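Local coordinates for lipopolysaccharide biosynthesis protein wbpB (Thermus thermophilus HB27, PDB 3OA0) that probably oxidises the 3'-hydroxyl of UDP-N-acetylglucosaminuronic acid with NAD as hydride acceptor, a step in making a lipopolysaccharide sugar, at residues M3-L8 and R69-D74; K103-W108 and R124-V129; L130-H135 and I186-L191. All coordinates share one frame; numbering follows the deposited sequence.

Contact 1: M3-L8 and R69-D74; sequences MTRFAL and RGEGVD
R5 reaches across to the loop 71-74 with both its backbone and its side chain. The side chain can be followed outward. R5 CB lies 3.5 Å from D74 OD2; CG, set anti to the carbonyl carbon (chi1 -68°), still borders that oxygen, and R5 CD is 3.8 Å from G72 O. The chain then bends at chi3, which brings the guanidinium edge-on to two consecutive backbone carbonyls. R5 NE gives its N-H to G72 O at 3.3 Å, from well above that carbonyl's plane. R5 NH1 makes the shorter bond, 2.7 Å to E71 O, fairly straight and tilted only moderately from the carbonyl plane. Both oxygens lie close to the guanidinium plane. The carboxylate of E71 is near too, but it sits well out of that plane and no N-H points at it.

The backbone of R5 is held by D74. R5 N donates to D74 OD2 at 2.6 Å and 161°, meeting the carboxylate on its anti side, while D74 N returns a weak bond to R5 O. T4 CG2 packs on D74 CB at 3.5 Å, and V73 CG1 fills in beside A7 CB at 4.3 Å. V31 of strand 29-34 covers V73, and F59 and L63 of helix 56-68 cover A7. The loop begins where G70, at positive phi, closes that helix in a Schellman motif, and it leads into strand 75-78, which pairs with strand 5-9 at the centre of the Rossmann sheet.

R5 thus holds the loop by its carbonyl oxygens, and D74 of the loop holds the strand by its N-H; the charge of R5 is probably offset mainly by carbonyl dipoles, with the nearby E71 carboxylate adding at most a through-space attraction.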
loop_
_atom_site.group_PDB
_atom_site.type_symbol
_atom_site.label_atom_id
_atom_site.label_comp_id
_atom_site.label_asym_id
_atom_site.label_seq_id
_atom_site.Cartn_x
_atom_site.Cartn_y
_atom_site.Cartn_z
ATOM N N MET A 3 5.822 36.068 1.924
ATOM C CA MET A 3 5.676 34.749 2.600
ATOM C C MET A 3 6.551 33.728 1.883
ATOM O O MET A 3 6.336 33.476 0.697
ATOM C CB MET A 3 4.215 34.314 2.558
ATOM C CG MET A 3 3.351 35.071 3.539
ATOM S SD MET A 3 1.657 34.431 3.638
ATOM C CE MET A 3 1.215 34.991 5.287
ATOM N N THR A 4 7.555 33.180 2.570
ATOM C CA THR A 4 8.297 32.045 2.019
ATOM C C THR A 4 7.286 30.931 1.757
ATOM O O THR A 4 6.419 30.659 2.574
ATOM C CB THR A 4 9.355 31.487 3.005
ATOM O OG1 THR A 4 10.248 32.539 3.382
ATOM C CG2 THR A 4 10.163 30.378 2.351
ATOM N N ARG A 5 7.468 30.271 0.628
ATOM C CA ARG A 5 6.535 29.252 0.157
ATOM C C ARG A 5 7.136 27.847 0.267
ATOM O O ARG A 5 8.178 27.562 -0.339
ATOM C CB ARG A 5 6.194 29.569 -1.294
ATOM C CG ARG A 5 5.366 30.871 -1.438
ATOM C CD ARG A 5 5.391 31.365 -2.880
ATOM N NE ARG A 5 4.799 30.453 -3.860
ATOM C CZ ARG A 5 3.501 30.127 -3.933
ATOM N NH1 ARG A 5 3.059 29.318 -4.893
ATOM N NH2 ARG A 5 2.621 30.590 -3.056
ATOM N N PHE A 6 6.419 26.983 0.985
ATOM C CA PHE A 6 6.824 25.611 1.296
ATOM C C PHE A 6 5.916 24.558 0.668
ATOM O O PHE A 6 4.699 24.789 0.444
ATOM C CB PHE A 6 6.747 25.391 2.806
ATOM C CG PHE A 6 7.777 26.141 3.617
ATOM C CD1 PHE A 6 7.517 27.432 4.084
ATOM C CD2 PHE A 6 8.957 25.531 4.006
ATOM C CE1 PHE A 6 8.421 28.123 4.901
ATOM C CE2 PHE A 6 9.880 26.230 4.789
ATOM C CZ PHE A 6 9.600 27.508 5.268
ATOM N N ALA A 7 6.529 23.429 0.338
ATOM C CA ALA A 7 5.767 22.191 0.168
ATOM C C ALA A 7 6.282 21.221 1.246
ATOM O O ALA A 7 7.331 21.463 1.884
ATOM C CB ALA A 7 5.938 21.644 -1.230
ATOM N N LEU A 8 5.553 20.141 1.489
ATOM C CA LEU A 8 6.003 19.218 2.554
ATOM C C LEU A 8 5.746 17.741 2.184
ATOM O O LEU A 8 4.673 17.384 1.686
ATOM C CB LEU A 8 5.293 19.600 3.846
ATOM C CG LEU A 8 5.338 18.657 5.058
ATOM C CD1 LEU A 8 6.790 18.674 5.462
ATOM C CD2 LEU A 8 4.544 19.289 6.172
ATOM N N ARG A 69 5.513 28.945 -13.964
ATOM C CA ARG A 69 4.710 30.151 -14.153
ATOM C C ARG A 69 4.974 31.148 -13.028
ATOM O O ARG A 69 4.113 31.924 -12.629
ATOM C CB ARG A 69 3.228 29.802 -14.286
ATOM C CG ARG A 69 2.481 29.544 -12.983
ATOM C CD ARG A 69 1.068 29.069 -13.382
ATOM N NE ARG A 69 0.180 28.663 -12.293
ATOM C CZ ARG A 69 -0.291 27.425 -12.132
ATOM N NH1 ARG A 69 -1.098 27.147 -11.115
ATOM N NH2 ARG A 69 0.052 26.448 -12.972
ATOM N N GLY A 70 6.191 31.105 -12.502
ATOM C CA GLY A 70 6.608 32.076 -11.507
ATOM C C GLY A 70 6.044 31.969 -10.106
ATOM O O GLY A 70 6.115 32.935 -9.356
ATOM N N GLU A 71 5.485 30.833 -9.702
ATOM C CA GLU A 71 4.992 30.776 -8.323
ATOM C C GLU A 71 5.574 29.556 -7.591
ATOM O O GLU A 71 4.869 28.890 -6.831
ATOM C CB GLU A 71 3.460 30.658 -8.276
ATOM C CG GLU A 71 2.644 31.849 -8.772
ATOM C CD GLU A 71 1.203 31.430 -9.074
ATOM O OE1 GLU A 71 0.493 30.942 -8.153
ATOM O OE2 GLU A 71 0.782 31.569 -10.247
ATOM N N GLY A 72 6.839 29.234 -7.828
ATOM C CA GLY A 72 7.417 28.008 -7.258
ATOM C C GLY A 72 7.536 28.084 -5.758
ATOM O O GLY A 72 7.526 29.179 -5.193
ATOM N N VAL A 73 7.653 26.930 -5.088
ATOM C CA VAL A 73 7.968 26.995 -3.690
ATOM C C VAL A 73 9.462 27.305 -3.578
ATOM O O VAL A 73 10.288 26.977 -4.455
ATOM C CB VAL A 73 7.589 25.699 -2.895
ATOM C CG1 VAL A 73 6.042 25.636 -2.730
ATOM C CG2 VAL A 73 8.180 24.465 -3.613
ATOM N N ASP A 74 9.746 27.995 -2.484
ATOM C CA ASP A 74 11.104 28.295 -2.003
ATOM C C ASP A 74 11.775 27.062 -1.342
ATOM O O ASP A 74 12.985 26.835 -1.525
ATOM C CB ASP A 74 10.941 29.423 -0.976
ATOM C CG ASP A 74 10.229 30.647 -1.591
ATOM O OD1 ASP A 74 10.652 31.035 -2.694
ATOM O OD2 ASP A 74 9.262 31.192 -1.020
#

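Contact 2: K103-W108 and R124-V129; sequences KPLVLW and RRVYTV. With NAD (nicotinamide-adenine-dinucleotide), chain E.
The Glu-Lys-Pro motif of the Gfo/Idh/MocA oxidoreductases, here E102, K103 and P104, meets strand 126-128 at one edge of the Rossmann sheet in this contact: K103 CG rests 3.6 Å from V129 O, and L105 leans on T128 and V126. The carbonyl oxygen of V129 is buried, and the model offers it no hydrogen-bond partner.

L105 does most of the packing. With its CG anti to the backbone N (chi1 -169°), the isobutyl end swings over to the strand. L105 CD1 presses on T128 CB at 3.4 Å, tighter than ordinary van der Waals contact, and lies 3.6 Å from Y127 O. L105 CD1 also touches V126 CG1 at 3.9 Å, while L105 CD2 sits against T128 CG2 at the same 3.9 Å. V126 and T128 both turn this face of the strand to the leucine. The hydroxyl of T128 is engaged elsewhere, hydrogen-bonded to S101 O of the neighbouring strand. I89 of helix 85-94 and A284 and I288 of helix 281-296 close round L105.

K103 takes the other direction. Its CG lies between the backbone N and the carbonyl carbon, and further bends at chi2 and chi3 carry the amine to the cofactor. The hydroxyl O2D of the nicotinamide ribose of NAD donates to K103 O at 2.9 Å, and K103 NZ adds a weak bond to the same O2D at 2.9 Å. NZ also bonds O3' of the bound UDP-sugar, so the lysine stands between coenzyme and substrate, consistent with the place this lysine holds in relatives. A cis peptide joins K103 to P104.

From here the chain passes through helix 109-122 and returns as strand 126-128, parallel to strand 98-101: a beta-alpha-beta crossover of the Rossmann fold, with its entry loop built into the NAD site.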
loop_
_atom_site.group_PDB
_atom_site.type_symbol
_atom_site.label_atom_id
_atom_site.label_comp_id
_atom_site.label_asym_id
_atom_site.label_seq_id
_atom_site.Cartn_x
_atom_site.Cartn_y
_atom_site.Cartn_z
ATOM N N LYS A 103 16.411 14.775 9.920
ATOM C CA LYS A 103 17.593 13.934 10.017
ATOM C C LYS A 103 17.208 12.451 9.908
ATOM O O LYS A 103 16.034 12.124 10.069
ATOM C CB LYS A 103 18.215 14.178 11.376
ATOM C CG LYS A 103 17.211 14.251 12.512
ATOM C CD LYS A 103 17.172 12.978 13.365
ATOM C CE LYS A 103 16.244 11.944 12.735
ATOM N NZ LYS A 103 16.188 10.578 13.349
ATOM N N PRO A 104 18.136 11.565 9.499
ATOM C CA PRO A 104 19.475 11.914 9.031
ATOM C C PRO A 104 19.231 12.569 7.681
ATOM O O PRO A 104 18.374 12.124 6.901
ATOM C CB PRO A 104 20.133 10.542 8.772
ATOM C CG PRO A 104 18.941 9.686 8.419
ATOM C CD PRO A 104 17.910 10.110 9.411
ATOM N N LEU A 105 19.984 13.616 7.378
ATOM C CA LEU A 105 19.867 14.295 6.091
ATOM C C LEU A 105 19.812 13.353 4.913
ATOM O O LEU A 105 18.978 13.522 4.022
ATOM C CB LEU A 105 21.091 15.209 5.898
ATOM C CG LEU A 105 20.938 16.158 4.713
ATOM C CD1 LEU A 105 19.523 16.718 4.800
ATOM C CD2 LEU A 105 21.992 17.256 4.885
ATOM N N VAL A 106 20.730 12.389 4.860
ATOM C CA VAL A 106 20.657 11.267 3.929
ATOM C C VAL A 106 21.307 10.056 4.605
ATOM O O VAL A 106 21.797 10.172 5.721
ATOM C CB VAL A 106 21.460 11.537 2.677
ATOM C CG1 VAL A 106 20.754 12.672 1.855
ATOM C CG2 VAL A 106 22.895 11.897 3.099
ATOM N N LEU A 107 21.346 8.894 3.976
ATOM C CA LEU A 107 21.876 7.762 4.735
ATOM C C LEU A 107 23.358 7.551 4.486
ATOM O O LEU A 107 24.015 6.987 5.353
ATOM C CB LEU A 107 21.154 6.466 4.385
ATOM C CG LEU A 107 19.690 6.400 4.846
ATOM C CD1 LEU A 107 19.021 5.143 4.173
ATOM C CD2 LEU A 107 19.601 6.399 6.349
ATOM N N TRP A 108 23.860 7.963 3.315
ATOM C CA TRP A 108 25.239 7.644 2.879
ATOM C C TRP A 108 26.155 8.840 2.560
ATOM O O TRP A 108 25.718 9.844 1.963
ATOM C CB TRP A 108 25.185 6.749 1.646
ATOM C CG TRP A 108 24.453 5.498 1.934
ATOM C CD1 TRP A 108 23.163 5.202 1.607
ATOM C CD2 TRP A 108 24.955 4.382 2.690
ATOM N NE1 TRP A 108 22.841 3.952 2.092
ATOM C CE2 TRP A 108 23.928 3.417 2.732
ATOM C CE3 TRP A 108 26.192 4.092 3.291
ATOM C CZ2 TRP A 108 24.083 2.190 3.388
ATOM C CZ3 TRP A 108 26.354 2.867 3.926
ATOM C CH2 TRP A 108 25.305 1.928 3.970
ATOM N N ARG A 124 20.858 25.890 -5.711
ATOM C CA ARG A 124 19.996 25.726 -4.559
ATOM C C ARG A 124 20.756 25.036 -3.416
ATOM O O ARG A 124 21.818 24.472 -3.652
ATOM C CB ARG A 124 18.818 24.844 -4.981
ATOM C CG ARG A 124 17.539 25.642 -4.951
ATOM C CD ARG A 124 17.508 26.572 -6.114
ATOM N NE ARG A 124 16.773 27.768 -5.720
ATOM C CZ ARG A 124 16.108 28.528 -6.582
ATOM N NH1 ARG A 124 16.065 28.185 -7.870
ATOM N NH2 ARG A 124 15.479 29.601 -6.141
ATOM N N ARG A 125 20.213 25.084 -2.208
ATOM C CA ARG A 125 20.926 24.603 -1.000
ATOM C C ARG A 125 20.124 23.508 -0.262
ATOM O O ARG A 125 18.888 23.482 -0.326
ATOM C CB ARG A 125 21.145 25.791 -0.055
ATOM C CG ARG A 125 22.192 26.824 -0.571
ATOM C CD ARG A 125 23.552 26.172 -0.839
ATOM N NE ARG A 125 24.100 25.436 0.319
ATOM C CZ ARG A 125 24.403 25.971 1.506
ATOM N NH1 ARG A 125 24.887 25.218 2.492
ATOM N NH2 ARG A 125 24.241 27.275 1.734
ATOM N N VAL A 126 20.825 22.641 0.466
ATOM C CA VAL A 126 20.226 21.545 1.240
ATOM C C VAL A 126 20.442 21.803 2.720
ATOM O O VAL A 126 21.580 21.974 3.150
ATOM C CB VAL A 126 20.921 20.218 0.922
ATOM C CG1 VAL A 126 20.332 19.064 1.745
ATOM C CG2 VAL A 126 20.889 19.953 -0.584
ATOM N N TYR A 127 19.384 21.866 3.513
ATOM C CA TYR A 127 19.487 22.108 4.939
ATOM C C TYR A 127 18.886 20.919 5.678
ATOM O O TYR A 127 18.191 20.081 5.064
ATOM C CB TYR A 127 18.764 23.388 5.363
ATOM C CG TYR A 127 19.411 24.573 4.718
ATOM C CD1 TYR A 127 20.708 24.952 5.077
ATOM C CD2 TYR A 127 18.772 25.267 3.695
ATOM C CE1 TYR A 127 21.337 26.025 4.457
ATOM C CE2 TYR A 127 19.382 26.339 3.065
ATOM C CZ TYR A 127 20.657 26.698 3.449
ATOM O OH TYR A 127 21.263 27.740 2.807
ATOM N N THR A 128 19.136 20.842 6.976
ATOM C CA THR A 128 18.622 19.688 7.724
ATOM C C THR A 128 18.182 20.171 9.085
ATOM O O THR A 128 18.636 21.245 9.491
ATOM C CB THR A 128 19.613 18.497 7.705
ATOM O OG1 THR A 128 19.082 17.349 8.396
ATOM C CG2 THR A 128 20.960 18.902 8.273
ATOM N N VAL A 129 17.241 19.470 9.717
ATOM C CA VAL A 129 16.714 19.801 11.044
ATOM C C VAL A 129 17.587 19.061 12.076
ATOM O O VAL A 129 17.571 17.833 12.184
ATOM C CB VAL A 129 15.238 19.347 11.225
ATOM C CG1 VAL A 129 14.654 19.792 12.600
ATOM C CG2 VAL A 129 14.361 19.905 10.091
HETATM P PA NAD E . 6.307 8.298 10.350
HETATM O O1A NAD E . 5.353 8.530 11.461
HETATM O O2A NAD E . 6.180 6.837 9.892
HETATM O O5B NAD E . 5.755 9.351 9.262
HETATM C C5B NAD E . 6.097 8.846 7.979
HETATM C C4B NAD E . 5.227 9.463 6.894
HETATM O O4B NAD E . 5.970 9.586 5.681
HETATM C C3B NAD E . 4.125 8.405 6.740
HETATM O O3B NAD E . 2.971 9.209 6.756
HETATM C C2B NAD E . 4.334 7.834 5.307
HETATM O O2B NAD E . 3.039 7.637 4.750
HETATM C C1B NAD E . 5.092 9.030 4.671
HETATM N N9A NAD E . 5.716 8.626 3.403
HETATM C C8A NAD E . 6.113 7.379 2.969
HETATM N N7A NAD E . 6.543 7.461 1.746
HETATM C C5A NAD E . 6.439 8.761 1.333
HETATM C C6A NAD E . 6.717 9.443 0.143
HETATM N N6A NAD E . 7.225 8.757 -0.968
HETATM N N1A NAD E . 6.474 10.746 0.163
HETATM C C2A NAD E . 5.937 11.442 1.161
HETATM N N3A NAD E . 5.643 10.815 2.277
HETATM C C4A NAD E . 5.892 9.516 2.380
HETATM O O3 NAD E . 7.789 8.609 10.855
HETATM P PN NAD E . 8.167 10.051 11.379
HETATM O O1N NAD E . 8.519 9.828 12.837
HETATM O O2N NAD E . 7.286 11.298 11.401
HETATM O O5D NAD E . 9.706 10.287 10.948
HETATM C C5D NAD E . 9.759 11.141 9.845
HETATM C C4D NAD E . 11.164 11.724 9.686
HETATM O O4D NAD E . 11.300 12.551 10.858
HETATM C C3D NAD E . 12.241 10.611 9.853
HETATM O O3D NAD E . 13.316 11.015 9.007
HETATM C C2D NAD E . 12.677 10.650 11.321
HETATM O O2D NAD E . 14.096 10.466 11.389
HETATM C C1D NAD E . 12.356 12.108 11.721
HETATM N N1N NAD E . 11.968 12.320 13.122
HETATM C C2N NAD E . 12.525 13.324 13.803
HETATM C C3N NAD E . 12.174 13.555 15.144
HETATM C C7N NAD E . 12.769 14.670 15.931
HETATM O O7N NAD E . 12.563 14.735 17.125
HETATM N N7N NAD E . 13.511 15.630 15.328
HETATM C C4N NAD E . 11.253 12.703 15.773
HETATM C C5N NAD E . 10.722 11.670 15.007
HETATM C C6N NAD E . 11.091 11.502 13.690
#

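Contact 3: L130-H135 and I186-L191; sequences LQLRVH and IHFFDL. With HP7 ((2S,3S,4R,5R,6R)-5-acetamido-6-[[[(2R,3S,4R,5R)-5-(2,4-dioxopyrimidin-1-yl)-3,4-dihydroxy-oxolan-2-yl]methoxy-hydroxy-phosphoryl]oxy-hydroxy-phosphoryl]oxy-3,4-dihydroxy-oxane-2-carboxylic acid), chain F.
R133 grips D190 side-on, with R133 NE bonded to D190 OD2 at 2.9 Å (163°) and R133 NH2 to D190 OD1 at 3.0 Å. The guanidinium and carboxylate planes are nearly coplanar, 22° apart, and OD2 takes the NE proton on its syn lone pair. An arginine chain extended from CG to NE makes the reach, and NH2 has a further weak bond to E283 O. This ion pair is buried. L130 crosses the aspartate at about a right angle, L130 CD2 lying 3.6 Å from D190 CG, while A287 of helix 281-296 also touches the aspartate.

The contact joins the loop that leaves the last Rossmann strand, 126-128, to helix 186-196 of the C-terminal alpha/beta region, beside the sugar nucleotide bound between the two parts. Q131 ties this loop to the cofactor, its NE2 making a weak bond to NAD O7N.

Away from the ion pair, L132 points at the helix. L132 CD1 lies 3.5 Å from H187 O and 3.5 Å from H187 ND1, and reaches F188 CE2 at 3.8 Å and L191 CD2 at 4.2 Å. The H187 ring is sandwiched: ND1 stands over the centre of the F188 ring, and C7' of the acetamido group of the UDP-sugar lies over the opposite face, offset toward the rim. H187 NE2 is hydrogen-bonded to I184 O, and Y158 meets F188 edge-to-face.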
loop_
_atom_site.group_PDB
_atom_site.type_symbol
_atom_site.label_atom_id
_atom_site.label_comp_id
_atom_site.label_asym_id
_atom_site.label_seq_id
_atom_site.Cartn_x
_atom_site.Cartn_y
_atom_site.Cartn_z
ATOM N N LEU A 130 18.409 19.812 12.797
ATOM C CA LEU A 130 19.223 19.191 13.833
ATOM C C LEU A 130 18.869 20.018 15.033
ATOM O O LEU A 130 19.572 20.991 15.299
ATOM C CB LEU A 130 20.695 19.474 13.546
ATOM C CG LEU A 130 21.177 18.672 12.350
ATOM C CD1 LEU A 130 22.511 19.234 11.869
ATOM C CD2 LEU A 130 21.213 17.188 12.719
ATOM N N GLN A 131 17.787 19.703 15.726
ATOM C CA GLN A 131 17.325 20.628 16.754
ATOM C C GLN A 131 18.146 20.628 18.055
ATOM O O GLN A 131 18.071 21.588 18.823
ATOM C CB GLN A 131 15.830 20.469 17.047
ATOM C CG GLN A 131 15.465 19.224 17.825
ATOM C CD GLN A 131 15.098 18.041 16.931
ATOM O OE1 GLN A 131 15.653 17.818 15.837
ATOM N NE2 GLN A 131 14.144 17.252 17.418
ATOM N N LEU A 132 18.948 19.600 18.305
ATOM C CA LEU A 132 19.774 19.602 19.519
ATOM C C LEU A 132 20.750 20.767 19.447
ATOM O O LEU A 132 21.128 21.345 20.458
ATOM C CB LEU A 132 20.496 18.270 19.704
ATOM C CG LEU A 132 19.670 17.070 20.163
ATOM C CD1 LEU A 132 20.564 15.844 20.380
ATOM C CD2 LEU A 132 18.886 17.331 21.433
ATOM N N ARG A 133 21.117 21.161 18.238
ATOM C CA ARG A 133 22.045 22.267 18.051
ATOM C C ARG A 133 21.485 23.617 18.478
ATOM O O ARG A 133 22.257 24.553 18.682
ATOM C CB ARG A 133 22.499 22.345 16.607
ATOM C CG ARG A 133 23.423 21.251 16.213
ATOM C CD ARG A 133 24.310 21.611 15.047
ATOM N NE ARG A 133 24.952 20.450 14.434
ATOM C CZ ARG A 133 25.953 20.521 13.560
ATOM N NH1 ARG A 133 26.399 21.704 13.164
ATOM N NH2 ARG A 133 26.486 19.425 13.021
ATOM N N VAL A 134 20.157 23.732 18.606
ATOM C CA VAL A 134 19.540 24.976 19.060
ATOM C C VAL A 134 18.938 24.899 20.468
ATOM O O VAL A 134 18.399 25.891 20.973
ATOM C CB VAL A 134 18.527 25.532 18.032
ATOM C CG1 VAL A 134 19.150 25.529 16.657
ATOM C CG2 VAL A 134 17.242 24.699 18.046
ATOM N N HIS A 135 19.074 23.740 21.107
ATOM C CA HIS A 135 18.707 23.538 22.502
ATOM C C HIS A 135 19.609 24.386 23.389
ATOM O O HIS A 135 20.835 24.237 23.352
ATOM C CB HIS A 135 18.882 22.066 22.868
ATOM C CG HIS A 135 18.291 21.703 24.191
ATOM N ND1 HIS A 135 18.458 22.486 25.313
ATOM C CD2 HIS A 135 17.514 20.657 24.566
ATOM C CE1 HIS A 135 17.822 21.929 26.328
ATOM N NE2 HIS A 135 17.244 20.816 25.902
ATOM N N ILE A 186 21.310 9.158 15.344
ATOM C CA ILE A 186 21.896 10.194 14.519
ATOM C C ILE A 186 21.977 11.525 15.250
ATOM O O ILE A 186 22.968 12.214 15.124
ATOM C CB ILE A 186 21.212 10.358 13.151
ATOM C CG1 ILE A 186 22.042 11.302 12.293
ATOM C CG2 ILE A 186 19.795 10.935 13.315
ATOM C CD1 ILE A 186 23.357 10.718 11.883
ATOM N N HIS A 187 21.009 11.919 16.055
ATOM C CA HIS A 187 21.090 13.277 16.596
ATOM C C HIS A 187 22.187 13.432 17.672
ATOM O O HIS A 187 22.705 14.550 17.901
ATOM C CB HIS A 187 19.696 13.761 17.052
ATOM C CG HIS A 187 19.048 12.786 17.979
ATOM N ND1 HIS A 187 18.637 13.118 19.253
ATOM C CD2 HIS A 187 18.840 11.458 17.846
ATOM C CE1 HIS A 187 18.206 12.034 19.874
ATOM N NE2 HIS A 187 18.308 11.015 19.036
ATOM N N PHE A 188 22.495 12.326 18.345
ATOM C CA PHE A 188 23.537 12.317 19.376
ATOM C C PHE A 188 24.885 12.233 18.695
ATOM O O PHE A 188 25.796 12.922 19.101
ATOM C CB PHE A 188 23.326 11.249 20.459
ATOM C CG PHE A 188 22.103 11.516 21.338
ATOM C CD1 PHE A 188 21.049 10.605 21.398
ATOM C CD2 PHE A 188 22.000 12.699 22.089
ATOM C CE1 PHE A 188 19.927 10.856 22.199
ATOM C CE2 PHE A 188 20.871 12.966 22.890
ATOM C CZ PHE A 188 19.835 12.046 22.929
ATOM N N PHE A 189 25.027 11.486 17.611
ATOM C CA PHE A 189 26.324 11.478 16.929
ATOM C C PHE A 189 26.533 12.830 16.303
ATOM O O PHE A 189 27.658 13.330 16.252
ATOM C CB PHE A 189 26.421 10.372 15.880
ATOM C CG PHE A 189 26.307 9.016 16.499
ATOM C CD1 PHE A 189 27.292 8.592 17.387
ATOM C CD2 PHE A 189 25.229 8.189 16.228
ATOM C CE1 PHE A 189 27.204 7.372 18.020
ATOM C CE2 PHE A 189 25.130 6.961 16.852
ATOM C CZ PHE A 189 26.125 6.541 17.744
ATOM N N ASP A 190 25.448 13.427 15.820
ATOM C CA ASP A 190 25.560 14.799 15.323
ATOM C C ASP A 190 25.910 15.760 16.462
ATOM O O ASP A 190 26.789 16.623 16.285
ATOM C CB ASP A 190 24.306 15.296 14.593
ATOM C CG ASP A 190 24.527 16.677 13.997
ATOM O OD1 ASP A 190 25.113 16.736 12.891
ATOM O OD2 ASP A 190 24.235 17.677 14.704
ATOM N N LEU A 191 25.267 15.624 17.618
ATOM C CA LEU A 191 25.629 16.496 18.756
ATOM C C LEU A 191 27.121 16.307 19.084
ATOM O O LEU A 191 27.834 17.275 19.306
ATOM C CB LEU A 191 24.817 16.153 20.001
ATOM C CG LEU A 191 25.147 16.796 21.361
ATOM C CD1 LEU A 191 24.994 18.278 21.289
ATOM C CD2 LEU A 191 24.202 16.261 22.437
HETATM N N1 HP7 F . 6.815 8.815 19.755
HETATM C C2 HP7 F . 5.821 8.576 18.908
HETATM O O2 HP7 F . 4.629 8.685 19.284
HETATM N N3 HP7 F . 6.128 8.202 17.657
HETATM C C4 HP7 F . 7.387 8.045 17.180
HETATM O O4 HP7 F . 7.558 7.696 15.979
HETATM C C5 HP7 F . 8.426 8.291 18.070
HETATM C C6 HP7 F . 8.096 8.688 19.373
HETATM P PA HP7 F . 10.437 10.841 22.639
HETATM P PB HP7 F . 11.276 11.898 20.126
HETATM O "O'P" HP7 F . 11.916 6.670 18.150
HETATM O "O'Q" HP7 F . 11.485 6.739 16.049
HETATM C "C1'" HP7 F . 12.965 10.439 18.683
HETATM O O1A HP7 F . 10.754 9.423 23.040
HETATM O O1B HP7 F . 12.587 12.403 20.696
HETATM C C1C HP7 F . 6.301 9.247 21.057
HETATM C "C2'" HP7 F . 13.953 11.024 17.672
HETATM N "N2'" HP7 F . 14.273 12.406 18.028
HETATM O O2A HP7 F . 11.275 11.991 23.148
HETATM O O2B HP7 F . 10.139 12.879 19.902
HETATM C C2C HP7 F . 7.122 8.802 22.252
HETATM O O2C HP7 F . 6.508 7.619 22.760
HETATM C "C3'" HP7 F . 13.584 10.714 16.217
HETATM O "O3'" HP7 F . 14.676 11.084 15.358
HETATM O O3A HP7 F . 10.555 10.770 21.032
HETATM O O3B HP7 F . 11.712 11.132 18.768
HETATM C C3C HP7 F . 6.925 9.949 23.226
HETATM O O3C HP7 F . 5.743 9.676 23.982
HETATM C "C4'" HP7 F . 13.227 9.231 16.049
HETATM O "O4'" HP7 F . 12.745 8.931 14.728
HETATM C C4C HP7 F . 6.657 11.172 22.367
HETATM O O4C HP7 F . 6.137 10.672 21.131
HETATM C "C5'" HP7 F . 12.210 8.792 17.105
HETATM O "O5'" HP7 F . 12.798 9.054 18.376
HETATM C C5C HP7 F . 8.004 11.863 22.209
HETATM O O5C HP7 F . 8.902 11.124 23.039
HETATM C "C6'" HP7 F . 11.845 7.329 17.091
HETATM C "C7'" HP7 F . 14.947 12.660 19.158
HETATM O "O7'" HP7 F . 15.427 11.740 19.802
HETATM C "C8'" HP7 F . 15.142 14.050 19.688
#

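Contacts 1 and 2 both hold loops against strands of the same parallel sheet, 5-9 near its middle and 126-128 at its edge, yet they do not touch and their centres are about 19 Å apart. Contact 1 is partly exposed and relies on polar bonds to backbone atoms. Contact 2 is fully buried and joins its segments through aliphatic packing, with its polar groups turned to cofactor, substrate and a neighbouring strand. Contact 3, equally buried, adds a charged pair and ties the Rossmann part to the C-terminal part. Contacts 2 and 3 touch, K103 CD lying 3.3 Å from I186 CG2; K103 of one and H187 of the other both border the bound sugar nucleotide.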